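Local coordinates for protein Rho guanyl nucleotide exchange factor (Rom2), putative (Aspergillus fumigatus Af293, PDB 5O51) that probably acts, as a whole protein, as a guanine-nucleotide exchange factor for Rho-type GTPases, of which this chain is the beta-propeller CNH domain, at residues V228-F240 with N243-G255. Numbering follows the deposited sequence.
Sequences VKPIHIERMNGEF and NYSDFSFFVNRNG
A classic beta bulge sets two residues, I231 and H232, opposite the single residue N243, where strands 230-236 and 239-244 pair in one four-stranded antiparallel blade of the CNH propeller. The carbonyl oxygen N243 O accepts from I231 N at 2.9 Å and from H232 N at 3.0 Å, both in its carbonyl plane, while N243 N returns a bond to H232 O. Beside this, the amide of N243 lies along the H232 imidazole, their planes 18° apart, with ND2 at the ring edge 3.5 Å from H232 CD2. Asparagine suits the place because its two ends do different work: ND2 makes a weak bond to H232 O, and OD1 accepts from S248 OG at 2.6 Å, tying in strand 247-251. With CG anti to the backbone N (chi1 176°), the H232 ring reaches along its own strand and gives NE2 to E234 OE1, nearly in the ring plane.

Before the bulge, P230 puts its compact, puckered ring against Y244, P230 CB lying 3.9 Å from Y244 CD2. K229 O takes the S245 amide. A water accepts from K229 N and also bonds S245 OG, joining the two segments at this end.

A type II' turn from M236 to E239 closes this first hairpin; F240, just beyond it, pairs with V251 of strand 247-251, both amides bonding across. The bent, flexible M236 chain sets SD at the F250 ring edge, 3.9 Å from CE1, a Met-aromatic contact. E239 OE1 approaches the same ring obliquely and forms a salt bridge with R259, which also makes a cation-pi contact with F250.

Backbone bonds thus hold each strand pair; N243 secures the bulge through O, N and, weakly, ND2, while E234 probably orients the H232 ring.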
loop_
_atom_site.group_PDB
_atom_site.type_symbol
_atom_site.label_atom_id
_atom_site.label_comp_id
_atom_site.label_asym_id
_atom_site.label_seq_id
_atom_site.Cartn_x
_atom_site.Cartn_y
_atom_site.Cartn_z
ATOM N N VAL A 228 9.378 -15.087 -7.213
ATOM C CA VAL A 228 8.609 -14.761 -6.018
ATOM C C VAL A 228 8.006 -13.370 -6.108
ATOM O O VAL A 228 8.410 -12.479 -6.922
ATOM C CB VAL A 228 9.469 -14.883 -4.718
ATOM C CG1 VAL A 228 9.875 -16.319 -4.463
ATOM C CG2 VAL A 228 10.708 -14.011 -4.767
ATOM N N LYS A 229 7.030 -13.151 -5.237
ATOM C CA LYS A 229 6.468 -11.824 -5.147
ATOM C C LYS A 229 6.583 -11.408 -3.705
ATOM O O LYS A 229 5.779 -11.861 -2.879
ATOM C CB LYS A 229 5.046 -11.788 -5.620
ATOM C CG LYS A 229 4.774 -12.437 -6.955
ATOM C CD LYS A 229 3.360 -12.070 -7.408
ATOM C CE LYS A 229 2.890 -12.932 -8.565
ATOM N NZ LYS A 229 3.753 -12.716 -9.761
ATOM N N PRO A 230 7.610 -10.597 -3.391
ATOM C CA PRO A 230 7.747 -10.026 -2.077
ATOM C C PRO A 230 6.823 -8.823 -2.005
ATOM O O PRO A 230 6.900 -7.923 -2.851
ATOM C CB PRO A 230 9.208 -9.562 -2.023
ATOM C CG PRO A 230 9.830 -10.056 -3.296
ATOM C CD PRO A 230 8.721 -10.148 -4.260
ATOM N N ILE A 231 5.978 -8.807 -0.986
ATOM C CA ILE A 231 4.885 -7.837 -0.913
ATOM C C ILE A 231 5.074 -6.874 0.247
ATOM O O ILE A 231 4.833 -5.712 0.082
ATOM C CB ILE A 231 3.553 -8.565 -0.748
ATOM C CG1 ILE A 231 3.327 -9.620 -1.860
ATOM C CG2 ILE A 231 2.445 -7.571 -0.586
ATOM C CD1 ILE A 231 3.306 -9.097 -3.268
ATOM N N HIS A 232 5.442 -7.353 1.428
ATOM C CA HIS A 232 5.354 -6.486 2.604
ATOM C C HIS A 232 6.338 -6.913 3.678
ATOM O O HIS A 232 6.497 -8.130 3.940
ATOM C CB HIS A 232 3.909 -6.478 3.157
ATOM C CG HIS A 232 3.726 -5.707 4.418
ATOM N ND1 HIS A 232 3.752 -4.327 4.455
ATOM C CD2 HIS A 232 3.524 -6.113 5.699
ATOM C CE1 HIS A 232 3.577 -3.917 5.698
ATOM N NE2 HIS A 232 3.442 -4.980 6.473
ATOM N N ILE A 233 6.880 -5.899 4.360
ATOM C CA ILE A 233 7.876 -6.066 5.414
ATOM C C ILE A 233 7.434 -5.312 6.643
ATOM O O ILE A 233 7.042 -4.155 6.547
ATOM C CB ILE A 233 9.222 -5.411 5.092
ATOM C CG1 ILE A 233 9.780 -5.910 3.818
ATOM C CG2 ILE A 233 10.246 -5.698 6.216
ATOM C CD1 ILE A 233 10.955 -5.076 3.334
ATOM N N GLU A 234 7.542 -5.940 7.798
ATOM C CA GLU A 234 7.101 -5.326 9.041
ATOM C C GLU A 234 8.126 -5.562 10.150
ATOM O O GLU A 234 8.539 -6.698 10.397
ATOM C CB GLU A 234 5.767 -5.943 9.428
ATOM C CG GLU A 234 5.116 -5.294 10.633
ATOM C CD GLU A 234 3.893 -4.409 10.358
ATOM O OE1 GLU A 234 3.458 -4.146 9.192
ATOM O OE2 GLU A 234 3.362 -3.971 11.395
ATOM N N ARG A 235 8.487 -4.501 10.864
ATOM C CA ARG A 235 9.413 -4.584 12.002
ATOM C C ARG A 235 8.665 -5.095 13.220
ATOM O O ARG A 235 7.569 -4.652 13.502
ATOM C CB ARG A 235 9.986 -3.198 12.247
ATOM C CG ARG A 235 11.023 -3.104 13.353
ATOM C CD ARG A 235 12.009 -1.952 13.105
ATOM N NE ARG A 235 13.186 -2.003 13.976
ATOM C CZ ARG A 235 14.122 -2.964 13.962
ATOM N NH1 ARG A 235 14.055 -4.014 13.135
ATOM N NH2 ARG A 235 15.145 -2.897 14.802
ATOM N N MET A 236 9.218 -6.060 13.944
ATOM C CA MET A 236 8.680 -6.406 15.300
ATOM C C MET A 236 9.833 -6.685 16.283
ATOM O O MET A 236 10.532 -7.689 16.148
ATOM C CB MET A 236 7.738 -7.606 15.237
ATOM C CG MET A 236 6.805 -7.627 14.024
ATOM S SD MET A 236 5.672 -9.017 14.043
ATOM C CE MET A 236 4.690 -8.726 15.526
ATOM N N ASN A 237 10.063 -5.778 17.236
ATOM C CA ASN A 237 11.274 -5.822 18.089
ATOM C C ASN A 237 12.469 -5.611 17.160
ATOM O O ASN A 237 12.385 -4.785 16.236
ATOM C CB ASN A 237 11.395 -7.171 18.841
ATOM C CG ASN A 237 10.069 -7.651 19.384
ATOM O OD1 ASN A 237 9.705 -8.837 19.223
ATOM N ND2 ASN A 237 9.322 -6.732 20.018
ATOM N N GLY A 238 13.543 -6.377 17.339
ATOM C CA GLY A 238 14.590 -6.434 16.302
ATOM C C GLY A 238 14.510 -7.598 15.323
ATOM O O GLY A 238 15.543 -8.001 14.796
ATOM N N GLU A 239 13.310 -8.157 15.104
ATOM C CA GLU A 239 13.064 -9.116 13.996
ATOM C C GLU A 239 12.198 -8.409 12.918
ATOM O O GLU A 239 11.406 -7.543 13.241
ATOM C CB GLU A 239 12.332 -10.388 14.495
ATOM C CG GLU A 239 12.882 -11.075 15.751
ATOM C CD GLU A 239 11.949 -12.169 16.330
ATOM O OE1 GLU A 239 10.686 -12.079 16.256
ATOM O OE2 GLU A 239 12.501 -13.148 16.886
ATOM N N PHE A 240 12.321 -8.825 11.663
ATOM C CA PHE A 240 11.380 -8.432 10.601
ATOM C C PHE A 240 10.498 -9.589 10.166
ATOM O O PHE A 240 11.003 -10.696 9.953
ATOM C CB PHE A 240 12.163 -7.994 9.409
ATOM C CG PHE A 240 13.019 -6.799 9.670
ATOM C CD1 PHE A 240 14.257 -6.934 10.306
ATOM C CD2 PHE A 240 12.618 -5.539 9.264
ATOM C CE1 PHE A 240 15.074 -5.824 10.531
ATOM C CE2 PHE A 240 13.433 -4.423 9.475
ATOM C CZ PHE A 240 14.656 -4.563 10.111
ATOM N N ASN A 243 6.720 -10.929 4.216
ATOM C CA ASN A 243 5.455 -11.424 3.651
ATOM C C ASN A 243 5.535 -11.421 2.114
ATOM O O ASN A 243 5.722 -10.371 1.459
ATOM C CB ASN A 243 4.229 -10.615 4.102
ATOM C CG ASN A 243 4.058 -10.572 5.614
ATOM O OD1 ASN A 243 3.621 -11.523 6.268
ATOM N ND2 ASN A 243 4.372 -9.423 6.188
ATOM N N TYR A 244 5.474 -12.616 1.559
ATOM C CA TYR A 244 5.441 -12.826 0.111
ATOM C C TYR A 244 4.111 -13.531 -0.274
ATOM O O TYR A 244 3.383 -14.065 0.602
ATOM C CB TYR A 244 6.588 -13.708 -0.326
ATOM C CG TYR A 244 8.046 -13.430 0.130
ATOM C CD1 TYR A 244 8.405 -13.526 1.433
ATOM C CD2 TYR A 244 9.056 -13.223 -0.809
ATOM C CE1 TYR A 244 9.706 -13.334 1.839
ATOM C CE2 TYR A 244 10.373 -13.025 -0.423
ATOM C CZ TYR A 244 10.702 -13.119 0.914
ATOM O OH TYR A 244 12.010 -12.968 1.404
ATOM N N SER A 245 3.773 -13.547 -1.573
ATOM C CA SER A 245 2.520 -14.148 -1.993
ATOM C C SER A 245 2.457 -15.617 -1.578
ATOM O O SER A 245 1.382 -16.125 -1.359
ATOM C CB SER A 245 2.258 -14.008 -3.496
ATOM O OG SER A 245 3.269 -14.720 -4.235
ATOM N N ASP A 246 3.587 -16.306 -1.425
ATOM C CA ASP A 246 3.542 -17.732 -1.123
ATOM C C ASP A 246 3.704 -18.099 0.344
ATOM O O ASP A 246 3.222 -19.153 0.781
ATOM C CB ASP A 246 4.576 -18.493 -1.979
ATOM C CG ASP A 246 4.162 -18.584 -3.470
ATOM O OD1 ASP A 246 2.962 -18.768 -3.798
ATOM O OD2 ASP A 246 5.040 -18.404 -4.314
ATOM N N PHE A 247 4.365 -17.240 1.113
ATOM C CA PHE A 247 4.723 -17.595 2.451
ATOM C C PHE A 247 5.085 -16.405 3.263
ATOM O O PHE A 247 5.388 -15.372 2.718
ATOM C CB PHE A 247 5.885 -18.615 2.480
ATOM C CG PHE A 247 6.887 -18.450 1.363
ATOM C CD1 PHE A 247 7.696 -17.333 1.295
ATOM C CD2 PHE A 247 7.064 -19.469 0.417
ATOM C CE1 PHE A 247 8.596 -17.177 0.234
ATOM C CE2 PHE A 247 7.979 -19.353 -0.614
ATOM C CZ PHE A 247 8.747 -18.202 -0.716
ATOM N N SER A 248 5.051 -16.582 4.590
ATOM C CA SER A 248 5.559 -15.597 5.518
ATOM C C SER A 248 6.506 -16.232 6.488
ATOM O O SER A 248 6.283 -17.367 6.898
ATOM C CB SER A 248 4.416 -14.853 6.248
ATOM O OG SER A 248 3.778 -13.974 5.346
ATOM N N PHE A 249 7.553 -15.470 6.881
ATOM C CA PHE A 249 8.422 -15.903 7.959
ATOM C C PHE A 249 9.242 -14.743 8.565
ATOM O O PHE A 249 9.289 -13.609 8.040
ATOM C CB PHE A 249 9.353 -16.988 7.430
ATOM C CG PHE A 249 10.204 -16.514 6.293
ATOM C CD1 PHE A 249 9.739 -16.564 5.006
ATOM C CD2 PHE A 249 11.429 -15.924 6.553
ATOM C CE1 PHE A 249 10.487 -16.051 3.969
ATOM C CE2 PHE A 249 12.198 -15.446 5.532
ATOM C CZ PHE A 249 11.740 -15.527 4.235
ATOM N N PHE A 250 9.924 -15.039 9.669
ATOM C CA PHE A 250 10.727 -13.990 10.365
ATOM C C PHE A 250 12.236 -14.030 10.016
ATOM O O PHE A 250 12.827 -15.130 9.878
ATOM C CB PHE A 250 10.596 -14.171 11.853
ATOM C CG PHE A 250 9.277 -13.858 12.395
ATOM C CD1 PHE A 250 8.948 -12.548 12.716
ATOM C CD2 PHE A 250 8.366 -14.880 12.685
ATOM C CE1 PHE A 250 7.704 -12.245 13.212
ATOM C CE2 PHE A 250 7.143 -14.576 13.215
ATOM C CZ PHE A 250 6.801 -13.262 13.470
ATOM N N VAL A 251 12.884 -12.868 9.962
ATOM C CA VAL A 251 14.384 -12.795 9.960
ATOM C C VAL A 251 14.904 -11.841 11.039
ATOM O O VAL A 251 14.091 -11.086 11.644
ATOM C CB VAL A 251 15.042 -12.419 8.628
ATOM C CG1 VAL A 251 14.650 -13.387 7.533
ATOM C CG2 VAL A 251 14.781 -10.989 8.232
ATOM N N ASN A 252 16.231 -11.890 11.281
ATOM C CA ASN A 252 16.883 -11.030 12.303
ATOM C C ASN A 252 17.499 -9.668 11.910
ATOM O O ASN A 252 17.728 -8.842 12.813
ATOM C CB ASN A 252 17.958 -11.810 13.099
ATOM C CG ASN A 252 19.191 -12.156 12.272
ATOM O OD1 ASN A 252 19.398 -11.700 11.122
ATOM N ND2 ASN A 252 20.004 -13.028 12.844
ATOM N N ARG A 253 17.786 -9.425 10.631
ATOM C CA ARG A 253 18.635 -8.244 10.226
ATOM C C ARG A 253 20.050 -8.755 10.104
ATOM O O ARG A 253 20.593 -9.261 11.057
ATOM C CB ARG A 253 18.508 -6.964 11.110
ATOM C CG ARG A 253 19.778 -6.291 11.613
ATOM C CD ARG A 253 20.456 -7.029 12.767
ATOM N NE ARG A 253 20.579 -6.268 14.015
ATOM C CZ ARG A 253 21.613 -5.490 14.372
ATOM N NH1 ARG A 253 22.668 -5.294 13.577
ATOM N NH2 ARG A 253 21.583 -4.878 15.551
ATOM N N ASN A 254 20.624 -8.598 8.916
ATOM C CA ASN A 254 21.547 -9.572 8.321
ATOM C C ASN A 254 20.750 -10.706 7.691
ATOM O O ASN A 254 21.324 -11.691 7.246
ATOM C CB ASN A 254 22.571 -10.158 9.309
ATOM C CG ASN A 254 23.424 -9.090 9.984
ATOM O OD1 ASN A 254 24.027 -8.238 9.312
ATOM N ND2 ASN A 254 23.483 -9.131 11.320
ATOM N N GLY A 255 19.427 -10.561 7.638
ATOM C CA GLY A 255 18.530 -11.529 6.992
ATOM C C GLY A 255 18.812 -12.970 7.270
ATOM O O GLY A 255 18.886 -13.793 6.336
HETATM O O HOH W 1 5.899 -15.372 -3.719
#